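PDB 4J3G: GCN5-related N-acetyltransferase from Brucella melitensis biovar Abortus, which probably transfers an acetyl group from acetyl-coenzyme A to an amine, perhaps the N-terminal alanine of a ribosomal protein. Local coordinates for residues A[39-44]-A[51-56]; A[47-52]-A[142-147]; A[153-156]-A[160-163]. All coordinates share one frame; numbering follows the deposited sequence.

Contact 1: residues A[39-44]-A[51-56]; sequences AIYNDA and IWNETL
Tyr41 and Ile51 carry the apolar part of this contact: the methyl CD1 of Ile51 comes 3.3 Å from Tyr41 CE1, meeting the ring obliquely. With CG1 beside its own backbone N (chi1 -61°) and CD1 running on in an extended chain, Ile51 drives its longer branch toward the helix. There the same methyl also reaches Ala44 CB at 3.8 Å, so it sits between the methyl of one helical residue and the ring of another, three positions earlier. Tyr41 swings its CG anti to the backbone N (chi1 178°), which carries the phenol out across the loop. Its OH lies 3.2 Å from Asn53 ND2 and 2.9 Å from a water, which in turn donates to Thr55 O at 2.7 Å. One residue on from Tyr41, Asn42 OD1 is set 3.4 Å from Leu56 CA, and the hydrogen bond of this OD1 goes to Val57 N. Arg62 makes a cation-pi contact with the Tyr41 ring. The chemistry thus changes along the loop: the side chain of Ile51 is fixed by apolar packing, while its carbonyl O is held by Lys171 NZ; from Asn53 on the contact is largely polar, and Tyr41 serves both parts, by its ring and its OH.

Contact 2: residues A[47-52]-A[142-147]; sequences NTLAIW and GIEAGN. With EDO (1,2-ethanediol), chain G.
Trp52 NE1 donates to Leu49 O at 2.8 Å, joining two residues that both pack on Glu144 across the contact. It is a bent bond: the indole nitrogen stands 37° above the carbonyl plane of Leu49, and the N-H points at the oxygen with an angle of 132°. Trp52 was modelled in two conformers; in the one described here the bond ties the indole to its own loop. On the strand side, Glu144 turns its CG anti to the backbone N (chi1 -173°) and then bends sharply at the next bond. Its CB and CG make the closest approaches to the loop, and Glu144 OE1 comes within 4.1 Å of Leu49 CD1. Glu144 CG lies 3.9 Å from Trp52 CZ2, at the edge of the ring and near its plane, and Glu144 CB comes 3.8 Å from Leu49 O. The carboxylate folds back on its own turn, where Glu144 OE2 accepts a bond from Gly146 N at 3.0 Å, met from above the carboxylate plane. An ethanediol, probably from the crystallisation liquor, lies over one face of the indole with its C1 3.5 Å from Trp52 NE1. Its O1 stands between Ala50 O and Gly142 O. The loop has just left helix 34-47 through an ST turn, Thr48 OG1 accepting from Ala50 N. Its partner is the end of strand 138-144, where a type I turn from Glu144 leads to Asn147, the N-cap of helix 148-156. Trp52 also packs on Leu176 and Leu178 of strand 174-184, next to strand 138-144 in the sheet, and its ring meets Phe100 of the second subunit.

Contact 3: residues A[153-156]-A[160-163]; sequences LHRS and EECG
This contact belongs to the helix-to-strand connection late in the GNAT fold, where helix 148-156 hands the chain over to strand 160-171, an outermost strand of the sheet within this chain. A single pair of side chains spans it. Arg155 NH1 donates to Glu161 OE2 at 3.3 Å, a long salt bridge with an N-H...acceptor angle of 144°. The two flat groups are turned only 26° from one another, yet they do not meet as a two-pronged pair: a single nitrogen approaches a single oxygen, which lies at the edge of the guanidinium, while the nitrogen stands 50° above the carboxylate plane. Glu161 runs extended beyond CG and brings its carboxylate obliquely across to the end of the arginine, with Glu161 CG itself 3.5 Å from Arg155 NH1. The chain of Arg155 bends twice, at chi2 and chi3, and in this way curls toward the strand. A water adds a second link. It accepts from Glu161 N at 2.8 Å and, weakly, from Arg155 NH1, meeting it in the guanidinium plane. On the helix, Ser156 OG bonds back to Leu153 O at 2.6 Å. On the strand, Cys162 and Gly163 both face Phe180, forming a classic beta bulge just past the bridge, and Cys162 packs on Thr164 of the second subunit. His154, on the inner side of the helix, meets Phe159 edge to face. Long, off the carboxylate plane and between two exposed side chains, the salt bridge is probably modest in strength. The charges attract across the connection, but at an exposed site, with a water weakly bound to the same nitrogen, solvent probably screens part of the attraction.

Overall arrangement
Contacts 1 and 2 share Ile51 and Trp52, and the loop after helix 34-47 uses them in different directions: Ile51 looks back to the helix in contact 1, Trp52 toward strand 138-144 in contact 2. Both are partly buried, and apolar atoms do most of the touching across them. Contact 3 lies on the surface, with its centre about 14 Å from that of contact 2 and about 24 Å from that of contact 1, and rests on a salt bridge and a water. Contacts 2 and 3 still meet, through Ile143 packing on His154, the strand and helix being joined by the turn 144-147. The second subunit borders all three.

Contact 1: residues A[39-44]-A[51-56]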
ATOM      1  N   ALA A  39       7.997  -9.772 -21.935  1.00 17.89           N
ATOM      2  CA  ALA A  39       7.956  -8.779 -23.007  1.00 18.82           C
ATOM      3  C   ALA A  39       6.899  -7.719 -22.707  1.00 17.78           C
ATOM      4  O   ALA A  39       7.128  -6.530 -22.865  1.00 18.05           O
ATOM      5  CB  ALA A  39       7.673  -9.448 -24.352  1.00 20.58           C
ATOM      6  N   ILE A  40       5.760  -8.171 -22.211  1.00 18.14           N
ATOM      7  CA  ILE A  40       4.642  -7.272 -21.913  1.00 18.39           C
ATOM      8  C   ILE A  40       5.000  -6.408 -20.708  1.00 17.15           C
ATOM      9  O   ILE A  40       4.824  -5.206 -20.720  1.00 17.12           O
ATOM     10  CB  ILE A  40       3.348  -8.080 -21.681  1.00 18.64           C
ATOM     11  CG1 ILE A  40       2.939  -8.747 -23.001  1.00 20.98           C
ATOM     12  CG2 ILE A  40       2.195  -7.201 -21.138  1.00 18.73           C
ATOM     13  CD1 ILE A  40       2.005  -9.928 -22.794  1.00 21.46           C
ATOM     14  N   TYR A  41       5.543  -7.030 -19.684  1.00 17.42           N
ATOM     15  CA  TYR A  41       5.948  -6.291 -18.511  1.00 15.81           C
ATOM     16  C   TYR A  41       7.030  -5.236 -18.814  1.00 15.47           C
ATOM     17  O   TYR A  41       6.866  -4.051 -18.484  1.00 14.68           O
ATOM     18  CB  TYR A  41       6.441  -7.223 -17.474  1.00 16.40           C
ATOM     19  CG  TYR A  41       6.930  -6.532 -16.220  1.00 16.52           C
ATOM     20  CD1 TYR A  41       6.058  -6.183 -15.218  1.00 17.36           C
ATOM     21  CD2 TYR A  41       8.266  -6.202 -16.064  1.00 16.15           C
ATOM     22  CE1 TYR A  41       6.514  -5.542 -14.055  1.00 17.49           C
ATOM     23  CE2 TYR A  41       8.727  -5.570 -14.907  1.00 16.19           C
ATOM     24  CZ  TYR A  41       7.836  -5.251 -13.910  1.00 17.95           C
ATOM     25  OH  TYR A  41       8.288  -4.542 -12.807  1.00 19.23           O
ATOM     26  N   ASN A  42       8.123  -5.623 -19.487  1.00 14.28           N
ATOM     27  CA  ASN A  42       9.137  -4.620 -19.841  1.00 14.83           C
ATOM     28  C   ASN A  42       8.644  -3.498 -20.791  1.00 15.38           C
ATOM     29  O   ASN A  42       9.103  -2.355 -20.691  1.00 14.55           O
ATOM     30  CB  ASN A  42      10.388  -5.288 -20.429  1.00 15.00           C
ATOM     31  CG  ASN A  42      11.333  -5.859 -19.369  1.00 14.98           C
ATOM     32  OD1 ASN A  42      11.374  -5.428 -18.203  1.00 14.45           O
ATOM     33  ND2 ASN A  42      12.158  -6.790 -19.805  1.00 15.40           N
ATOM     34  N   ASP A  43       7.723  -3.838 -21.687  1.00 16.73           N
ATOM     35  CA  ASP A  43       7.068  -2.858 -22.548  1.00 19.86           C
ATOM     36  C   ASP A  43       6.350  -1.825 -21.682  1.00 18.91           C
ATOM     37  O   ASP A  43       6.560  -0.642 -21.878  1.00 18.94           O
ATOM     38  CB  ASP A  43       6.068  -3.540 -23.477  1.00 22.87           C
ATOM     39  CG  ASP A  43       5.746  -2.710 -24.746  1.00 27.97           C
ATOM     40  OD1 ASP A  43       5.756  -1.455 -24.743  1.00 32.58           O
ATOM     41  OD2 ASP A  43       5.511  -3.357 -25.785  1.00 36.34           O
ATOM     42  N   ALA A  44       5.564  -2.299 -20.712  1.00 18.22           N
ATOM     43  CA  ALA A  44       4.866  -1.380 -19.754  1.00 17.93           C
ATOM     44  C   ALA A  44       5.858  -0.521 -18.957  1.00 17.83           C
ATOM     45  O   ALA A  44       5.632   0.701 -18.752  1.00 18.56           O
ATOM     46  CB  ALA A  44       3.965  -2.142 -18.826  1.00 18.96           C
ATOM     47  N   ILE A  51       2.970   0.982 -14.808  1.00 19.10           N
ATOM     48  CA  ILE A  51       3.786   0.373 -13.823  1.00 19.90           C
ATOM     49  C   ILE A  51       4.731   1.514 -13.492  1.00 18.61           C
ATOM     50  O   ILE A  51       5.302   2.094 -14.388  1.00 20.15           O
ATOM     51  CB  ILE A  51       4.626  -0.815 -14.370  1.00 22.31           C
ATOM     52  CG1 ILE A  51       3.712  -1.915 -14.913  1.00 25.03           C
ATOM     53  CG2 ILE A  51       5.502  -1.411 -13.263  1.00 24.05           C
ATOM     54  CD1 ILE A  51       4.402  -3.230 -15.235  1.00 28.02           C
ATOM     55  N   TRP A  52       4.862   1.833 -12.200  0.50 17.49           N
ATOM     56  CA  TRP A  52       5.773   2.900 -11.740  0.50 16.84           C
ATOM     57  C   TRP A  52       7.076   2.309 -11.231  0.50 18.27           C
ATOM     58  O   TRP A  52       7.520   2.539 -10.087  0.50 17.21           O
ATOM     59  CB  TRP A  52       5.108   3.773 -10.679  0.50 15.64           C
ATOM     60  CG  TRP A  52       3.894   4.502 -11.196  0.50 14.65           C
ATOM     61  CD1 TRP A  52       3.437   4.531 -12.472  0.50 14.44           C
ATOM     62  CD2 TRP A  52       2.975   5.297 -10.419  0.50 14.27           C
ATOM     63  NE1 TRP A  52       2.282   5.297 -12.547  0.50 14.48           N
ATOM     64  CE2 TRP A  52       1.982   5.767 -11.297  0.50 13.94           C
ATOM     65  CE3 TRP A  52       2.891   5.632  -9.074  0.50 13.90           C
ATOM     66  CZ2 TRP A  52       0.939   6.589 -10.871  0.50 14.16           C
ATOM     67  CZ3 TRP A  52       1.863   6.430  -8.654  0.50 13.73           C
ATOM     68  CH2 TRP A  52       0.893   6.890  -9.543  0.50 13.95           C
ATOM     69  N   ASN A  53       7.618   1.442 -12.065  1.00 19.61           N
ATOM     70  CA  ASN A  53       9.018   1.029 -12.019  1.00 22.25           C
ATOM     71  C   ASN A  53       9.636   1.463 -13.349  1.00 20.13           C
ATOM     72  O   ASN A  53       8.931   1.498 -14.350  1.00 19.30           O
ATOM     73  CB  ASN A  53       9.107  -0.491 -11.961  1.00 26.45           C
ATOM     74  CG  ASN A  53       8.830  -1.068 -10.572  1.00 30.35           C
ATOM     75  OD1 ASN A  53       8.839  -0.369  -9.566  1.00 37.61           O
ATOM     76  ND2 ASN A  53       8.622  -2.376 -10.526  1.00 35.90           N
ATOM     77  N   GLU A  54      10.911   1.809 -13.349  1.00 20.56           N
ATOM     78  CA  GLU A  54      11.617   2.221 -14.572  1.00 21.62           C
ATOM     79  C   GLU A  54      12.668   1.184 -14.974  1.00 21.68           C
ATOM     80  O   GLU A  54      13.252   1.267 -16.064  1.00 25.72           O
ATOM     81  CB  GLU A  54      12.247   3.639 -14.404  1.00 23.91           C
ATOM     82  CG  GLU A  54      11.204   4.734 -14.545  1.00 25.92           C
ATOM     83  CD  GLU A  54      11.662   6.157 -14.168  1.00 29.18           C
ATOM     84  OE1 GLU A  54      11.734   6.470 -12.955  1.00 33.03           O
ATOM     85  OE2 GLU A  54      11.848   7.003 -15.080  1.00 28.12           O
ATOM     86  N   THR A  55      12.845   0.160 -14.148  1.00 19.69           N
ATOM     87  CA  THR A  55      13.952  -0.759 -14.317  1.00 19.56           C
ATOM     88  C   THR A  55      13.510  -1.991 -15.068  1.00 18.49           C
ATOM     89  O   THR A  55      12.604  -2.685 -14.645  1.00 19.12           O
ATOM     90  CB  THR A  55      14.516  -1.178 -12.961  1.00 20.68           C
ATOM     91  OG1 THR A  55      14.984  -0.018 -12.277  1.00 21.41           O
ATOM     92  CG2 THR A  55      15.698  -2.154 -13.135  1.00 21.43           C
ATOM     93  N   LEU A  56      14.163  -2.282 -16.195  1.00 17.57           N
ATOM     94  CA  LEU A  56      13.864  -3.516 -16.952  1.00 16.61           C
ATOM     95  C   LEU A  56      14.311  -4.740 -16.166  1.00 16.49           C
ATOM     96  O   LEU A  56      15.337  -4.714 -15.462  1.00 16.76           O
ATOM     97  CB  LEU A  56      14.593  -3.525 -18.309  1.00 17.88           C
ATOM     98  CG  LEU A  56      13.977  -2.690 -19.432  1.00 19.90           C
ATOM     99  CD1 LEU A  56      13.958  -1.224 -19.049  1.00 19.69           C
ATOM    100  CD2 LEU A  56      14.693  -2.914 -20.752  1.00 20.44           C
TER
HETATM  101  O   HOH W   1      10.851  -3.295 -12.679  1.00 25.27           O

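Contact 2: residues A[47-52]-A[142-147]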
ATOM      1  N   ASN A  47       7.463   2.094 -21.640  1.00 20.91           N
ATOM      2  CA  ASN A  47       6.637   2.887 -22.572  1.00 22.72           C
ATOM      3  C   ASN A  47       5.325   3.424 -22.001  1.00 23.79           C
ATOM      4  O   ASN A  47       4.504   3.939 -22.751  1.00 25.03           O
ATOM      5  CB  ASN A  47       6.293   2.054 -23.798  1.00 23.73           C
ATOM      6  CG  ASN A  47       7.514   1.708 -24.598  1.00 24.85           C
ATOM      7  OD1 ASN A  47       8.392   2.534 -24.761  1.00 28.42           O
ATOM      8  ND2 ASN A  47       7.604   0.480 -25.035  1.00 26.23           N
ATOM      9  N   THR A  48       5.090   3.251 -20.705  1.00 22.38           N
ATOM     10  CA  THR A  48       3.781   3.653 -20.141  1.00 20.22           C
ATOM     11  C   THR A  48       3.892   4.131 -18.716  1.00 19.62           C
ATOM     12  O   THR A  48       4.886   3.886 -18.021  1.00 17.64           O
ATOM     13  CB  THR A  48       2.765   2.472 -20.152  1.00 20.60           C
ATOM     14  OG1 THR A  48       3.021   1.601 -19.050  1.00 18.46           O
ATOM     15  CG2 THR A  48       2.834   1.671 -21.452  1.00 21.91           C
ATOM     16  N   LEU A  49       2.785   4.704 -18.242  1.00 19.08           N
ATOM     17  CA  LEU A  49       2.627   5.016 -16.810  1.00 20.55           C
ATOM     18  C   LEU A  49       1.751   4.005 -16.042  1.00 19.40           C
ATOM     19  O   LEU A  49       1.232   4.302 -14.963  1.00 19.86           O
ATOM     20  CB  LEU A  49       2.072   6.423 -16.659  1.00 21.22           C
ATOM     21  CG  LEU A  49       2.809   7.505 -17.415  1.00 23.13           C
ATOM     22  CD1 LEU A  49       2.019   8.806 -17.353  1.00 25.20           C
ATOM     23  CD2 LEU A  49       4.223   7.660 -16.852  1.00 25.59           C
ATOM     24  N   ALA A  50       1.646   2.791 -16.558  1.00 20.91           N
ATOM     25  CA  ALA A  50       0.910   1.692 -15.891  1.00 20.89           C
ATOM     26  C   ALA A  50       1.662   0.939 -14.779  1.00 20.95           C
ATOM     27  O   ALA A  50       1.066   0.234 -13.993  1.00 21.10           O
ATOM     28  CB  ALA A  50       0.455   0.696 -16.940  1.00 22.44           C
ATOM     29  N   ILE A  51       2.970   0.982 -14.808  1.00 19.10           N
ATOM     30  CA  ILE A  51       3.786   0.373 -13.823  1.00 19.90           C
ATOM     31  C   ILE A  51       4.731   1.514 -13.492  1.00 18.61           C
ATOM     32  O   ILE A  51       5.302   2.094 -14.388  1.00 20.15           O
ATOM     33  CB  ILE A  51       4.626  -0.815 -14.370  1.00 22.31           C
ATOM     34  CG1 ILE A  51       3.712  -1.915 -14.913  1.00 25.03           C
ATOM     35  CG2 ILE A  51       5.502  -1.411 -13.263  1.00 24.05           C
ATOM     36  CD1 ILE A  51       4.402  -3.230 -15.235  1.00 28.02           C
ATOM     37  N   TRP A  52       4.862   1.833 -12.200  0.50 17.49           N
ATOM     38  CA  TRP A  52       5.773   2.900 -11.740  0.50 16.84           C
ATOM     39  C   TRP A  52       7.076   2.309 -11.231  0.50 18.27           C
ATOM     40  O   TRP A  52       7.520   2.539 -10.087  0.50 17.21           O
ATOM     41  CB  TRP A  52       5.108   3.773 -10.679  0.50 15.64           C
ATOM     42  CG  TRP A  52       3.894   4.502 -11.196  0.50 14.65           C
ATOM     43  CD1 TRP A  52       3.437   4.531 -12.472  0.50 14.44           C
ATOM     44  CD2 TRP A  52       2.975   5.297 -10.419  0.50 14.27           C
ATOM     45  NE1 TRP A  52       2.282   5.297 -12.547  0.50 14.48           N
ATOM     46  CE2 TRP A  52       1.982   5.767 -11.297  0.50 13.94           C
ATOM     47  CE3 TRP A  52       2.891   5.632  -9.074  0.50 13.90           C
ATOM     48  CZ2 TRP A  52       0.939   6.589 -10.871  0.50 14.16           C
ATOM     49  CZ3 TRP A  52       1.863   6.430  -8.654  0.50 13.73           C
ATOM     50  CH2 TRP A  52       0.893   6.890  -9.543  0.50 13.95           C
ATOM     51  N   GLY A 142      -5.064   0.525  -8.380  1.00 10.94           N
ATOM     52  CA  GLY A 142      -4.339   1.780  -8.336  1.00 11.18           C
ATOM     53  C   GLY A 142      -4.016   2.174  -9.738  1.00 11.89           C
ATOM     54  O   GLY A 142      -3.297   1.452 -10.451  1.00 14.39           O
ATOM     55  N   ILE A 143      -4.557   3.311 -10.172  1.00 11.78           N
ATOM     56  CA  ILE A 143      -4.509   3.729 -11.547  1.00 12.50           C
ATOM     57  C   ILE A 143      -3.953   5.135 -11.613  1.00 12.86           C
ATOM     58  O   ILE A 143      -4.312   6.009 -10.825  1.00 12.22           O
ATOM     59  CB  ILE A 143      -5.925   3.726 -12.153  1.00 12.80           C
ATOM     60  CG1 ILE A 143      -6.567   2.337 -11.950  1.00 13.25           C
ATOM     61  CG2 ILE A 143      -5.879   4.141 -13.607  1.00 13.25           C
ATOM     62  CD1 ILE A 143      -8.063   2.272 -12.296  1.00 14.41           C
ATOM     63  N   GLU A 144      -3.069   5.346 -12.573  1.00 13.73           N
ATOM     64  CA  GLU A 144      -2.539   6.674 -12.783  1.00 14.88           C
ATOM     65  C   GLU A 144      -3.731   7.577 -13.102  1.00 15.15           C
ATOM     66  O   GLU A 144      -4.560   7.240 -13.950  1.00 14.45           O
ATOM     67  CB  GLU A 144      -1.535   6.636 -13.916  1.00 15.68           C
ATOM     68  CG  GLU A 144      -0.807   7.932 -14.110  1.00 17.98           C
ATOM     69  CD  GLU A 144      -1.504   8.850 -15.064  1.00 19.27           C
ATOM     70  OE1 GLU A 144      -1.907   8.384 -16.165  1.00 21.91           O
ATOM     71  OE2 GLU A 144      -1.653  10.022 -14.724  1.00 20.15           O
ATOM     72  N   ALA A 145      -3.847   8.688 -12.401  1.00 14.43           N
ATOM     73  CA  ALA A 145      -5.118   9.413 -12.346  1.00 15.22           C
ATOM     74  C   ALA A 145      -5.589   9.943 -13.696  1.00 16.40           C
ATOM     75  O   ALA A 145      -6.806  10.188 -13.861  1.00 17.33           O
ATOM     76  CB  ALA A 145      -5.073  10.530 -11.327  1.00 15.43           C
ATOM     77  N   GLY A 146      -4.638  10.182 -14.612  1.00 16.80           N
ATOM     78  CA  GLY A 146      -4.926  10.712 -15.922  1.00 18.24           C
ATOM     79  C   GLY A 146      -5.430   9.680 -16.901  1.00 18.18           C
ATOM     80  O   GLY A 146      -5.865  10.029 -18.030  1.00 19.13           O
ATOM     81  N   ASN A 147      -5.351   8.412 -16.523  1.00 16.80           N
ATOM     82  CA  ASN A 147      -5.658   7.303 -17.437  1.00 17.15           C
ATOM     83  C   ASN A 147      -7.185   7.077 -17.445  1.00 16.15           C
ATOM     84  O   ASN A 147      -7.709   6.125 -16.848  1.00 15.32           O
ATOM     85  CB  ASN A 147      -4.888   6.060 -17.029  1.00 17.60           C
ATOM     86  CG  ASN A 147      -4.931   4.963 -18.093  1.00 19.78           C
ATOM     87  OD1 ASN A 147      -5.783   4.980 -18.978  1.00 20.98           O
ATOM     88  ND2 ASN A 147      -4.027   3.984 -17.971  1.00 23.03           N
TER
HETATM   89  C1  EDO G 203       0.050   2.719 -11.754  1.00 35.29           C
HETATM   90  O1  EDO G 203      -0.798   1.733 -12.376  1.00 35.04           O
HETATM   91  C2  EDO G 203       0.194   2.435 -10.271  1.00 35.55           C
HETATM   92  O2  EDO G 203       1.255   1.519 -10.135  1.00 38.76           O

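Contact 3: residues A[153-156]-A[160-163]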
ATOM      1  N   LEU A 153     -12.761   1.595 -17.851  1.00 16.23           N
ATOM      2  CA  LEU A 153     -12.737   0.144 -17.993  1.00 16.96           C
ATOM      3  C   LEU A 153     -13.072  -0.514 -16.644  1.00 16.11           C
ATOM      4  O   LEU A 153     -13.944  -1.382 -16.557  1.00 15.53           O
ATOM      5  CB  LEU A 153     -11.366  -0.309 -18.563  1.00 18.89           C
ATOM      6  CG  LEU A 153     -11.041  -1.774 -18.883  1.00 20.49           C
ATOM      7  CD1 LEU A 153      -9.919  -1.888 -19.928  1.00 22.31           C
ATOM      8  CD2 LEU A 153     -10.630  -2.497 -17.630  1.00 21.82           C
ATOM      9  N   HIS A 154     -12.366  -0.105 -15.589  1.00 15.30           N
ATOM     10  CA  HIS A 154     -12.651  -0.624 -14.255  1.00 15.56           C
ATOM     11  C   HIS A 154     -14.061  -0.266 -13.809  1.00 15.66           C
ATOM     12  O   HIS A 154     -14.756  -1.092 -13.291  1.00 15.44           O
ATOM     13  CB  HIS A 154     -11.613  -0.132 -13.241  1.00 15.43           C
ATOM     14  CG  HIS A 154     -10.278  -0.811 -13.358  1.00 15.69           C
ATOM     15  ND1 HIS A 154      -9.392  -0.536 -14.372  1.00 16.28           N
ATOM     16  CD2 HIS A 154      -9.657  -1.697 -12.543  1.00 15.80           C
ATOM     17  CE1 HIS A 154      -8.299  -1.267 -14.211  1.00 16.43           C
ATOM     18  NE2 HIS A 154      -8.424  -1.961 -13.097  1.00 15.79           N
ATOM     19  N   ARG A 155     -14.489   0.966 -14.047  1.00 15.75           N
ATOM     20  CA  ARG A 155     -15.836   1.362 -13.675  1.00 17.97           C
ATOM     21  C   ARG A 155     -16.911   0.492 -14.332  1.00 17.72           C
ATOM     22  O   ARG A 155     -17.908   0.197 -13.724  1.00 17.80           O
ATOM     23  CB  ARG A 155     -16.084   2.833 -13.994  1.00 20.01           C
ATOM     24  CG  ARG A 155     -17.394   3.328 -13.436  1.00 23.03           C
ATOM     25  CD  ARG A 155     -17.373   4.772 -12.958  1.00 26.62           C
ATOM     26  NE  ARG A 155     -16.594   5.721 -13.770  1.00 27.26           N
ATOM     27  CZ  ARG A 155     -15.847   6.717 -13.265  1.00 30.55           C
ATOM     28  NH1 ARG A 155     -15.672   6.853 -11.947  1.00 31.86           N
ATOM     29  NH2 ARG A 155     -15.203   7.552 -14.083  1.00 31.86           N
ATOM     30  N   SER A 156     -16.657   0.081 -15.567  1.00 17.93           N
ATOM     31  CA  SER A 156     -17.580  -0.785 -16.305  1.00 19.35           C
ATOM     32  C   SER A 156     -17.790  -2.132 -15.651  1.00 19.53           C
ATOM     33  O   SER A 156     -18.819  -2.807 -15.876  1.00 19.93           O
ATOM     34  CB  SER A 156     -17.154  -0.949 -17.797  1.00 19.66           C
ATOM     35  OG  SER A 156     -16.068  -1.894 -17.984  1.00 19.48           O
ATOM     36  N   GLU A 160     -15.642   1.413  -8.039  1.00 16.38           N
ATOM     37  CA  GLU A 160     -15.973   2.809  -7.705  0.50 17.87           C
ATOM     38  C   GLU A 160     -14.711   3.537  -7.307  1.00 17.27           C
ATOM     39  O   GLU A 160     -13.778   2.916  -6.775  1.00 17.04           O
ATOM     40  CB  GLU A 160     -17.007   2.897  -6.556  0.50 19.36           C
ATOM     41  CG  GLU A 160     -18.332   2.168  -6.831  0.50 21.49           C
ATOM     42  CD  GLU A 160     -19.531   2.715  -6.031  0.50 23.96           C
ATOM     43  OE1 GLU A 160     -19.363   3.222  -4.885  0.50 25.63           O
ATOM     44  OE2 GLU A 160     -20.663   2.644  -6.555  0.50 27.36           O
ATOM     45  N   GLU A 161     -14.679   4.852  -7.527  1.00 17.76           N
ATOM     46  CA  GLU A 161     -13.524   5.637  -7.093  1.00 17.59           C
ATOM     47  C   GLU A 161     -13.510   5.831  -5.586  1.00 17.24           C
ATOM     48  O   GLU A 161     -14.530   6.099  -4.962  1.00 19.15           O
ATOM     49  CB  GLU A 161     -13.475   7.010  -7.756  1.00 19.30           C
ATOM     50  CG  GLU A 161     -13.424   6.959  -9.241  1.00 21.18           C
ATOM     51  CD  GLU A 161     -13.047   8.292  -9.860  1.00 24.88           C
ATOM     52  OE1 GLU A 161     -12.908   9.337  -9.114  1.00 26.16           O
ATOM     53  OE2 GLU A 161     -12.862   8.271 -11.089  1.00 25.21           O
ATOM     54  N   CYS A 162     -12.329   5.736  -5.016  1.00 17.30           N
ATOM     55  CA  CYS A 162     -12.109   5.973  -3.593  1.00 17.09           C
ATOM     56  C   CYS A 162     -11.583   7.383  -3.447  1.00 17.65           C
ATOM     57  O   CYS A 162     -12.093   8.151  -2.636  1.00 20.28           O
ATOM     58  CB  CYS A 162     -11.111   4.975  -3.084  1.00 18.83           C
ATOM     59  SG  CYS A 162     -11.739   3.281  -3.207  1.00 22.82           S
ATOM     60  N   GLY A 163     -10.572   7.735  -4.223  1.00 15.20           N
ATOM     61  CA  GLY A 163      -9.898   9.014  -4.077  1.00 15.74           C
ATOM     62  C   GLY A 163      -8.517   8.997  -4.657  1.00 15.86           C
ATOM     63  O   GLY A 163      -8.050   7.959  -5.121  1.00 17.26           O
TER
HETATM   64  O   HOH W   2     -16.832   5.907  -8.936  1.00 30.01           O